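Local coordinates for ABC transporter periplasmic-binding protein YtfQ (Mycobacterium smegmatis, PDB 6HB0) that probably binds L-arabinofuranose as the solute-binding component of an ABC transporter, at residues Q152-T157 against D164-F169; V210-N215 against K238-D243. All coordinates share one frame; numbering follows the deposited sequence.

Interaction 1 (Q152-T157 against D164-F169); sequences QLEGTT and DRKTGF. With ZN (zinc ion), chain I.
Lys-166 and Glu-154 form the salt bridge of this contact. NZ of the lysine donates to OE2 of Glu-154 at 3.0 Å. It comes from above the carboxylate, 48° out of its plane. Lys-166 reaches that far because CG stands anti to the backbone N (chi1 178°) and the rest of the chain is extended. Glu-154 OE2 also accepts a hydrogen bond from Ser-184 OG on strand 179-186, so two groups grip one oxygen.

The amide of Gln-152 lies over the helix beside Lys-166. Its OE1 packs 3.6 Å from Lys-166 CA. The hydrogen bond of this oxygen comes from Gln-214 NE2, beyond the two segments. The amide nitrogen works through water. Gln-152 NE2 donates to water 1 at 2.9 Å, and that water donates to Lys-166 O at 2.8 Å.

Packing against an aromatic ring completes the contact. Gln-152 NE2 approaches Phe-169 CD2 obliquely, at 4.2 Å. The ring itself stacks with Phe-212 on the neighbouring strand 210-213.

A zinc ion is bound near the start of the same helix. Asp-164 OD2 binds it at 2.1 Å, and Asp-160 and three waters complete the ligands. Water 2 also donates to Asp-164 OD1 at 2.7 Å, so both carboxylate oxygens are engaged. Arg-165 forms a salt bridge with Glu-129 and bonds weakly to Gln-214 O through NH1.

The strand and helix are the first two elements of the beta-alpha-beta unit 148-154, 160-173 and 179-186. Strand 152-154 and helix 164-169 run at 154° to each other, as the helix returns along the sheet. The buried Gln-152 amide has partners at both its oxygen and its nitrogen, which should fix its flip. The salt bridge lies nearer solvent, where water would probably screen it in part.

Interaction 2 (V210-N215 against K238-D243); sequences VVFAQN and KIVAVD
Val-211 and Val-240 carry the middle of a parallel strand pair. Val-211 N donates to Lys-238 O at 2.8 Å, and Val-240 N to Val-211 O at 2.9 Å. Ala-213 N then donates to Val-240 O at 2.9 Å. The last rung, Val-242 N to Ala-213 O, is longer at 3.2 Å and more bent, 150° at the hydrogen.

Side chains pair on both faces. On one, Val-211 CG1 lies beside Ile-239 CG1, and Ala-213 CB meets Ala-241 CB at 4.1 Å. On the other, Val-210 CG1 touches Val-240 CG1. With chi1 at 169°, CG of Phe-212 lies opposite its own backbone nitrogen, and this brings one edge of the ring to strand 238-242. Phe-212 CD1 meets Val-240 O at the ring edge, 3.5 Å away. Val-242 CG2 approaches the same edge near the ring plane, 3.9 Å from Phe-212 CE1. Past the strand ends, Asp-243 OD2 lies 3.2 Å from Asn-215 CB.

Further out, helix 126-140 covers the Phe-212 face through Ala-133 and Val-137. Asn-215 OD1 caps helix 216-228 at Met-218 N, while its ND2 binds Phe-189 O. Asp-243 OD1 pairs with Arg-34.

Strands 210-213 and 238-242 flank helix 216-228 in a beta-alpha-beta crossover. Backbone bonds set the register inside an apolar core, whereas polar groups gather at the C-terminal strand ends.

Overall arrangement
Interaction 1 precedes interaction 2 in the sequence. Their centres lie 10 Å apart. Both belong to the mixed sheet of one lobe, where strands 148-154 and 210-213 are neighbours. Interaction 1 sets a helix against this sheet; interaction 2 adds the next strand, 238-242. Gln-214 joins them directly: its OE1 accepts from Gly-155 N at 2.7 Å. The two contacts thus belong to beta-alpha-beta units that are separated in sequence by helix 191-204, yet have neighbouring strands in the sheet of a periplasmic-binding-protein lobe. Such proteins usually hold their ligand between two lobes, but no sugar is bound here.

Interaction 1 (Q152-T157 against D164-F169)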
ATOM      1  N   GLN A 152      -8.056 -11.872 -13.906  1.00 27.73           N
ATOM      2  CA  GLN A 152      -7.791 -10.849 -12.930  1.00 26.71           C
ATOM      3  C   GLN A 152      -8.958 -10.623 -12.002  1.00 26.82           C
ATOM      4  O   GLN A 152     -10.092 -10.359 -12.429  1.00 26.71           O
ATOM      5  CB  GLN A 152      -7.410  -9.554 -13.642  1.00 28.69           C
ATOM      6  CG  GLN A 152      -7.129  -8.384 -12.699  1.00 28.61           C
ATOM      7  CD  GLN A 152      -6.401  -7.192 -13.335  1.00 31.00           C
ATOM      8  OE1 GLN A 152      -5.968  -6.277 -12.624  1.00 30.91           O
ATOM      9  NE2 GLN A 152      -6.322  -7.166 -14.655  1.00 33.39           N
ATOM     10  N   LEU A 153      -8.687 -10.720 -10.720  1.00 25.79           N
ATOM     11  CA  LEU A 153      -9.688 -10.412  -9.683  1.00 25.04           C
ATOM     12  C   LEU A 153      -9.407  -8.981  -9.269  1.00 26.63           C
ATOM     13  O   LEU A 153      -8.373  -8.684  -8.647  1.00 25.79           O
ATOM     14  CB  LEU A 153      -9.548 -11.382  -8.524  1.00 26.99           C
ATOM     15  CG  LEU A 153      -9.751 -12.860  -8.860  1.00 31.11           C
ATOM     16  CD1 LEU A 153      -9.368 -13.742  -7.672  1.00 32.15           C
ATOM     17  CD2 LEU A 153     -11.204 -13.108  -9.213  1.00 32.74           C
ATOM     18  N   GLU A 154     -10.295  -8.060  -9.674  1.00 25.89           N
ATOM     19  CA  GLU A 154     -10.106  -6.678  -9.388  1.00 25.30           C
ATOM     20  C   GLU A 154     -10.710  -6.300  -8.053  1.00 26.34           C
ATOM     21  O   GLU A 154     -11.671  -6.927  -7.591  1.00 26.19           O
ATOM     22  CB  GLU A 154     -10.797  -5.809 -10.430  1.00 27.02           C
ATOM     23  CG  GLU A 154     -10.433  -6.117 -11.842  1.00 28.46           C
ATOM     24  CD  GLU A 154     -11.349  -5.368 -12.827  1.00 36.48           C
ATOM     25  OE1 GLU A 154     -11.998  -4.368 -12.439  1.00 33.81           O
ATOM     26  OE2 GLU A 154     -11.369  -5.763 -14.004  1.00 34.19           O
ATOM     27  N   GLY A 155     -10.151  -5.252  -7.466  1.00 23.89           N
ATOM     28  CA  GLY A 155     -10.706  -4.635  -6.294  1.00 28.55           C
ATOM     29  C   GLY A 155     -12.032  -3.908  -6.608  1.00 27.12           C
ATOM     30  O   GLY A 155     -12.527  -3.890  -7.729  1.00 26.33           O
ATOM     31  N   THR A 156     -12.622  -3.343  -5.576  1.00 27.12           N
ATOM     32  CA  THR A 156     -13.861  -2.591  -5.728  1.00 27.90           C
ATOM     33  C   THR A 156     -13.843  -1.619  -6.854  1.00 27.95           C
ATOM     34  O   THR A 156     -12.894  -0.850  -6.964  1.00 26.66           O
ATOM     35  CB  THR A 156     -14.167  -1.891  -4.406  1.00 30.54           C
ATOM     36  OG1 THR A 156     -14.309  -2.914  -3.447  1.00 32.49           O
ATOM     37  CG2 THR A 156     -15.463  -1.074  -4.472  1.00 34.00           C
ATOM     38  N   THR A 157     -14.887  -1.642  -7.689  1.00 26.47           N
ATOM     39  CA  THR A 157     -14.946  -0.769  -8.852  1.00 30.36           C
ATOM     40  C   THR A 157     -14.750   0.699  -8.491  1.00 29.15           C
ATOM     41  O   THR A 157     -15.386   1.239  -7.584  1.00 29.77           O
ATOM     42  CB  THR A 157     -16.298  -0.901  -9.565  1.00 37.32           C
ATOM     43  OG1 THR A 157     -16.516  -2.260  -9.908  1.00 36.91           O
ATOM     44  CG2 THR A 157     -16.298  -0.089 -10.832  1.00 39.45           C
ATOM     45  N   ASP A 164      -5.568   1.556 -10.202  1.00 26.26           N
ATOM     46  CA  ASP A 164      -4.135   1.672 -10.404  1.00 26.80           C
ATOM     47  C   ASP A 164      -3.436   0.325 -10.538  1.00 26.63           C
ATOM     48  O   ASP A 164      -2.530   0.206 -11.322  1.00 29.19           O
ATOM     49  CB  ASP A 164      -3.508   2.418  -9.236  1.00 29.45           C
ATOM     50  CG  ASP A 164      -3.735   3.938  -9.279  1.00 32.60           C
ATOM     51  OD1 ASP A 164      -4.276   4.511 -10.263  1.00 32.87           O
ATOM     52  OD2 ASP A 164      -3.308   4.565  -8.293  1.00 33.26           O
ATOM     53  N   ARG A 165      -3.832  -0.682  -9.751  1.00 25.81           N
ATOM     54  CA  ARG A 165      -3.265  -1.974  -9.896  1.00 25.54           C
ATOM     55  C   ARG A 165      -3.599  -2.582 -11.270  1.00 26.49           C
ATOM     56  O   ARG A 165      -2.772  -3.300 -11.842  1.00 25.21           O
ATOM     57  CB  ARG A 165      -3.706  -2.873  -8.785  1.00 24.87           C
ATOM     58  CG  ARG A 165      -3.041  -2.528  -7.469  1.00 24.22           C
ATOM     59  CD  ARG A 165      -3.590  -3.355  -6.321  1.00 27.53           C
ATOM     60  NE  ARG A 165      -3.050  -2.811  -5.074  1.00 25.49           N
ATOM     61  CZ  ARG A 165      -3.567  -2.953  -3.874  1.00 24.06           C
ATOM     62  NH1 ARG A 165      -4.668  -3.663  -3.629  1.00 25.37           N
ATOM     63  NH2 ARG A 165      -2.948  -2.352  -2.889  1.00 23.60           N
ATOM     64  N   LYS A 166      -4.781  -2.284 -11.782  1.00 26.35           N
ATOM     65  CA  LYS A 166      -5.167  -2.760 -13.119  1.00 29.60           C
ATOM     66  C   LYS A 166      -4.283  -2.099 -14.180  1.00 25.75           C
ATOM     67  O   LYS A 166      -3.751  -2.755 -15.043  1.00 25.29           O
ATOM     68  CB  LYS A 166      -6.634  -2.510 -13.409  1.00 28.93           C
ATOM     69  CG  LYS A 166      -7.095  -2.942 -14.786  1.00 33.41           C
ATOM     70  CD  LYS A 166      -8.636  -2.935 -14.852  1.00 33.55           C
ATOM     71  CE  LYS A 166      -9.092  -3.367 -16.239  1.00 41.71           C
ATOM     72  NZ  LYS A 166     -10.476  -3.948 -16.223  1.00 40.59           N
ATOM     73  N   THR A 167      -4.115  -0.798 -14.057  1.00 28.31           N
ATOM     74  CA  THR A 167      -3.265  -0.036 -14.972  1.00 28.75           C
ATOM     75  C   THR A 167      -1.861  -0.576 -14.928  1.00 27.70           C
ATOM     76  O   THR A 167      -1.274  -0.876 -15.959  1.00 27.44           O
ATOM     77  CB  THR A 167      -3.301   1.437 -14.596  1.00 31.42           C
ATOM     78  OG1 THR A 167      -4.635   1.894 -14.809  1.00 35.22           O
ATOM     79  CG2 THR A 167      -2.319   2.254 -15.425  1.00 34.12           C
ATOM     80  N   GLY A 168      -1.352  -0.778 -13.724  1.00 24.64           N
ATOM     81  CA  GLY A 168      -0.000  -1.278 -13.561  1.00 26.58           C
ATOM     82  C   GLY A 168       0.200  -2.651 -14.091  1.00 23.26           C
ATOM     83  O   GLY A 168       1.190  -2.930 -14.739  1.00 23.12           O
ATOM     84  N   PHE A 169      -0.717  -3.557 -13.791  1.00 24.11           N
ATOM     85  CA  PHE A 169      -0.566  -4.913 -14.279  1.00 23.64           C
ATOM     86  C   PHE A 169      -0.496  -4.962 -15.830  1.00 26.36           C
ATOM     87  O   PHE A 169       0.294  -5.716 -16.402  1.00 24.58           O
ATOM     88  CB  PHE A 169      -1.661  -5.808 -13.723  1.00 24.89           C
ATOM     89  CG  PHE A 169      -1.476  -7.259 -14.016  1.00 25.67           C
ATOM     90  CD1 PHE A 169      -0.661  -8.041 -13.232  1.00 26.02           C
ATOM     91  CD2 PHE A 169      -2.174  -7.854 -15.056  1.00 29.91           C
ATOM     92  CE1 PHE A 169      -0.486  -9.379 -13.510  1.00 27.13           C
ATOM     93  CE2 PHE A 169      -1.980  -9.210 -15.355  1.00 28.82           C
ATOM     94  CZ  PHE A 169      -1.160  -9.968 -14.559  1.00 27.73           C
TER
HETATM   95 ZN    ZN I 407      -4.059   6.508  -7.905  1.00 41.59          ZN
HETATM   96  O   HOH W   1      -4.668  -5.231 -16.005  1.00 26.11           O
HETATM   97  O   HOH W   2      -5.045   7.079  -9.798  1.00 38.12           O
HETATM   98  O   HOH W   3      -2.553   7.511  -9.265  1.00 45.38           O
HETATM   99  O   HOH W   4      -3.080   6.430  -6.152  1.00 43.14           O

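Interaction 2 (V210-N215 against K238-D243)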
ATOM      1  N   VAL A 210      -2.920 -18.310 -14.978  1.00 30.79           N
ATOM      2  CA  VAL A 210      -2.530 -17.458 -13.872  1.00 31.80           C
ATOM      3  C   VAL A 210      -3.712 -16.641 -13.421  1.00 31.16           C
ATOM      4  O   VAL A 210      -4.464 -16.163 -14.266  1.00 29.49           O
ATOM      5  CB  VAL A 210      -1.458 -16.453 -14.311  1.00 33.65           C
ATOM      6  CG1 VAL A 210      -1.076 -15.559 -13.121  1.00 37.86           C
ATOM      7  CG2 VAL A 210      -0.226 -17.164 -14.845  1.00 37.12           C
ATOM      8  N   VAL A 211      -3.876 -16.509 -12.105  1.00 29.09           N
ATOM      9  CA  VAL A 211      -4.730 -15.466 -11.546  1.00 27.98           C
ATOM     10  C   VAL A 211      -3.917 -14.342 -10.926  1.00 27.71           C
ATOM     11  O   VAL A 211      -2.961 -14.571 -10.206  1.00 24.88           O
ATOM     12  CB  VAL A 211      -5.941 -15.965 -10.704  1.00 33.37           C
ATOM     13  CG1 VAL A 211      -5.989 -17.453 -10.534  1.00 36.66           C
ATOM     14  CG2 VAL A 211      -6.299 -15.071  -9.501  1.00 30.38           C
ATOM     15  N   PHE A 212      -4.242 -13.117 -11.299  1.00 24.93           N
ATOM     16  CA  PHE A 212      -3.725 -11.960 -10.644  1.00 23.98           C
ATOM     17  C   PHE A 212      -4.828 -11.438  -9.720  1.00 25.25           C
ATOM     18  O   PHE A 212      -5.901 -11.039 -10.161  1.00 24.41           O
ATOM     19  CB  PHE A 212      -3.320 -10.896 -11.629  1.00 24.13           C
ATOM     20  CG  PHE A 212      -3.021  -9.570 -10.986  1.00 25.82           C
ATOM     21  CD1 PHE A 212      -2.191  -9.502  -9.884  1.00 24.57           C
ATOM     22  CD2 PHE A 212      -3.579  -8.401 -11.458  1.00 25.71           C
ATOM     23  CE1 PHE A 212      -1.896  -8.285  -9.277  1.00 24.85           C
ATOM     24  CE2 PHE A 212      -3.286  -7.197 -10.862  1.00 25.14           C
ATOM     25  CZ  PHE A 212      -2.448  -7.140  -9.762  1.00 24.54           C
ATOM     26  N   ALA A 213      -4.561 -11.518  -8.436  1.00 23.07           N
ATOM     27  CA  ALA A 213      -5.500 -11.080  -7.387  1.00 25.54           C
ATOM     28  C   ALA A 213      -4.996  -9.757  -6.844  1.00 27.09           C
ATOM     29  O   ALA A 213      -3.884  -9.674  -6.336  1.00 24.69           O
ATOM     30  CB  ALA A 213      -5.531 -12.093  -6.291  1.00 24.14           C
ATOM     31  N   GLN A 214      -5.799  -8.722  -6.969  1.00 26.20           N
ATOM     32  CA  GLN A 214      -5.379  -7.401  -6.553  1.00 26.19           C
ATOM     33  C   GLN A 214      -5.320  -7.227  -5.033  1.00 25.38           C
ATOM     34  O   GLN A 214      -4.897  -6.174  -4.597  1.00 27.59           O
ATOM     35  CB  GLN A 214      -6.299  -6.328  -7.130  1.00 26.93           C
ATOM     36  CG  GLN A 214      -6.130  -6.127  -8.580  1.00 26.32           C
ATOM     37  CD  GLN A 214      -7.003  -5.012  -9.087  1.00 27.72           C
ATOM     38  OE1 GLN A 214      -7.700  -4.358  -8.306  1.00 27.73           O
ATOM     39  NE2 GLN A 214      -6.990  -4.794 -10.415  1.00 25.26           N
ATOM     40  N   ASN A 215      -5.738  -8.212  -4.247  1.00 25.65           N
ATOM     41  CA  ASN A 215      -5.365  -8.279  -2.835  1.00 25.63           C
ATOM     42  C   ASN A 215      -5.310  -9.719  -2.355  1.00 28.30           C
ATOM     43  O   ASN A 215      -5.702 -10.647  -3.076  1.00 25.89           O
ATOM     44  CB  ASN A 215      -6.237  -7.375  -1.915  1.00 26.30           C
ATOM     45  CG  ASN A 215      -7.543  -8.002  -1.517  1.00 29.52           C
ATOM     46  OD1 ASN A 215      -8.064  -8.896  -2.204  1.00 25.14           O
ATOM     47  ND2 ASN A 215      -8.104  -7.521  -0.399  1.00 27.51           N
ATOM     48  N   LYS A 238      -1.459 -20.788 -11.349  1.00 30.56           N
ATOM     49  CA  LYS A 238      -0.580 -19.995 -10.529  1.00 28.92           C
ATOM     50  C   LYS A 238      -1.328 -18.737 -10.061  1.00 31.79           C
ATOM     51  O   LYS A 238      -2.246 -18.251 -10.724  1.00 29.41           O
ATOM     52  CB  LYS A 238       0.640 -19.638 -11.334  1.00 33.58           C
ATOM     53  CG  LYS A 238       1.484 -20.867 -11.665  1.00 40.10           C
ATOM     54  CD  LYS A 238       2.894 -20.488 -12.106  1.00 48.82           C
ATOM     55  CE  LYS A 238       3.792 -21.701 -12.364  1.00 54.79           C
ATOM     56  NZ  LYS A 238       3.277 -23.005 -11.857  1.00 56.78           N
ATOM     57  N   ILE A 239      -0.939 -18.231  -8.896  1.00 28.19           N
ATOM     58  CA  ILE A 239      -1.592 -17.077  -8.301  1.00 27.86           C
ATOM     59  C   ILE A 239      -0.521 -16.060  -7.938  1.00 27.79           C
ATOM     60  O   ILE A 239       0.483 -16.383  -7.233  1.00 26.13           O
ATOM     61  CB  ILE A 239      -2.347 -17.472  -7.049  1.00 27.17           C
ATOM     62  CG1 ILE A 239      -3.475 -18.428  -7.396  1.00 28.68           C
ATOM     63  CG2 ILE A 239      -2.918 -16.230  -6.378  1.00 30.42           C
ATOM     64  CD1 ILE A 239      -4.194 -18.978  -6.211  1.00 31.00           C
ATOM     65  N   VAL A 240      -0.669 -14.866  -8.481  1.00 24.53           N
ATOM     66  CA  VAL A 240       0.192 -13.741  -8.103  1.00 25.15           C
ATOM     67  C   VAL A 240      -0.738 -12.714  -7.439  1.00 28.42           C
ATOM     68  O   VAL A 240      -1.829 -12.430  -7.977  1.00 24.65           O
ATOM     69  CB  VAL A 240       0.997 -13.173  -9.265  1.00 26.70           C
ATOM     70  CG1 VAL A 240       0.129 -12.816 -10.464  1.00 30.81           C
ATOM     71  CG2 VAL A 240       1.804 -11.951  -8.852  1.00 27.92           C
ATOM     72  N   ALA A 241      -0.361 -12.223  -6.251  1.00 25.11           N
ATOM     73  CA  ALA A 241      -1.246 -11.329  -5.461  1.00 24.19           C
ATOM     74  C   ALA A 241      -0.539 -10.138  -4.913  1.00 26.50           C
ATOM     75  O   ALA A 241       0.670 -10.118  -4.807  1.00 25.84           O
ATOM     76  CB  ALA A 241      -1.935 -12.091  -4.370  1.00 26.01           C
ATOM     77  N   VAL A 242      -1.301  -9.112  -4.569  1.00 28.16           N
ATOM     78  CA  VAL A 242      -0.797  -7.986  -3.822  1.00 26.37           C
ATOM     79  C   VAL A 242      -1.153  -8.137  -2.353  1.00 28.79           C
ATOM     80  O   VAL A 242      -2.227  -8.601  -2.027  1.00 28.13           O
ATOM     81  CB  VAL A 242      -1.387  -6.695  -4.383  1.00 27.93           C
ATOM     82  CG1 VAL A 242      -0.807  -5.489  -3.666  1.00 29.69           C
ATOM     83  CG2 VAL A 242      -1.140  -6.607  -5.895  1.00 29.84           C
ATOM     84  N   ASP A 243      -0.235  -7.713  -1.476  1.00 32.21           N
ATOM     85  CA  ASP A 243      -0.389  -7.617   0.007  1.00 32.79           C
ATOM     86  C   ASP A 243       0.366  -8.773   0.697  1.00 34.53           C
ATOM     87  O   ASP A 243      -0.032  -9.937   0.650  1.00 35.74           O
ATOM     88  CB  ASP A 243      -1.825  -7.635   0.531  1.00 37.87           C
ATOM     89  CG  ASP A 243      -2.677  -6.462   0.103  1.00 39.95           C
ATOM     90  OD1 ASP A 243      -2.192  -5.368  -0.212  1.00 41.64           O
ATOM     91  OD2 ASP A 243      -3.891  -6.674   0.132  1.00 50.44           O
TER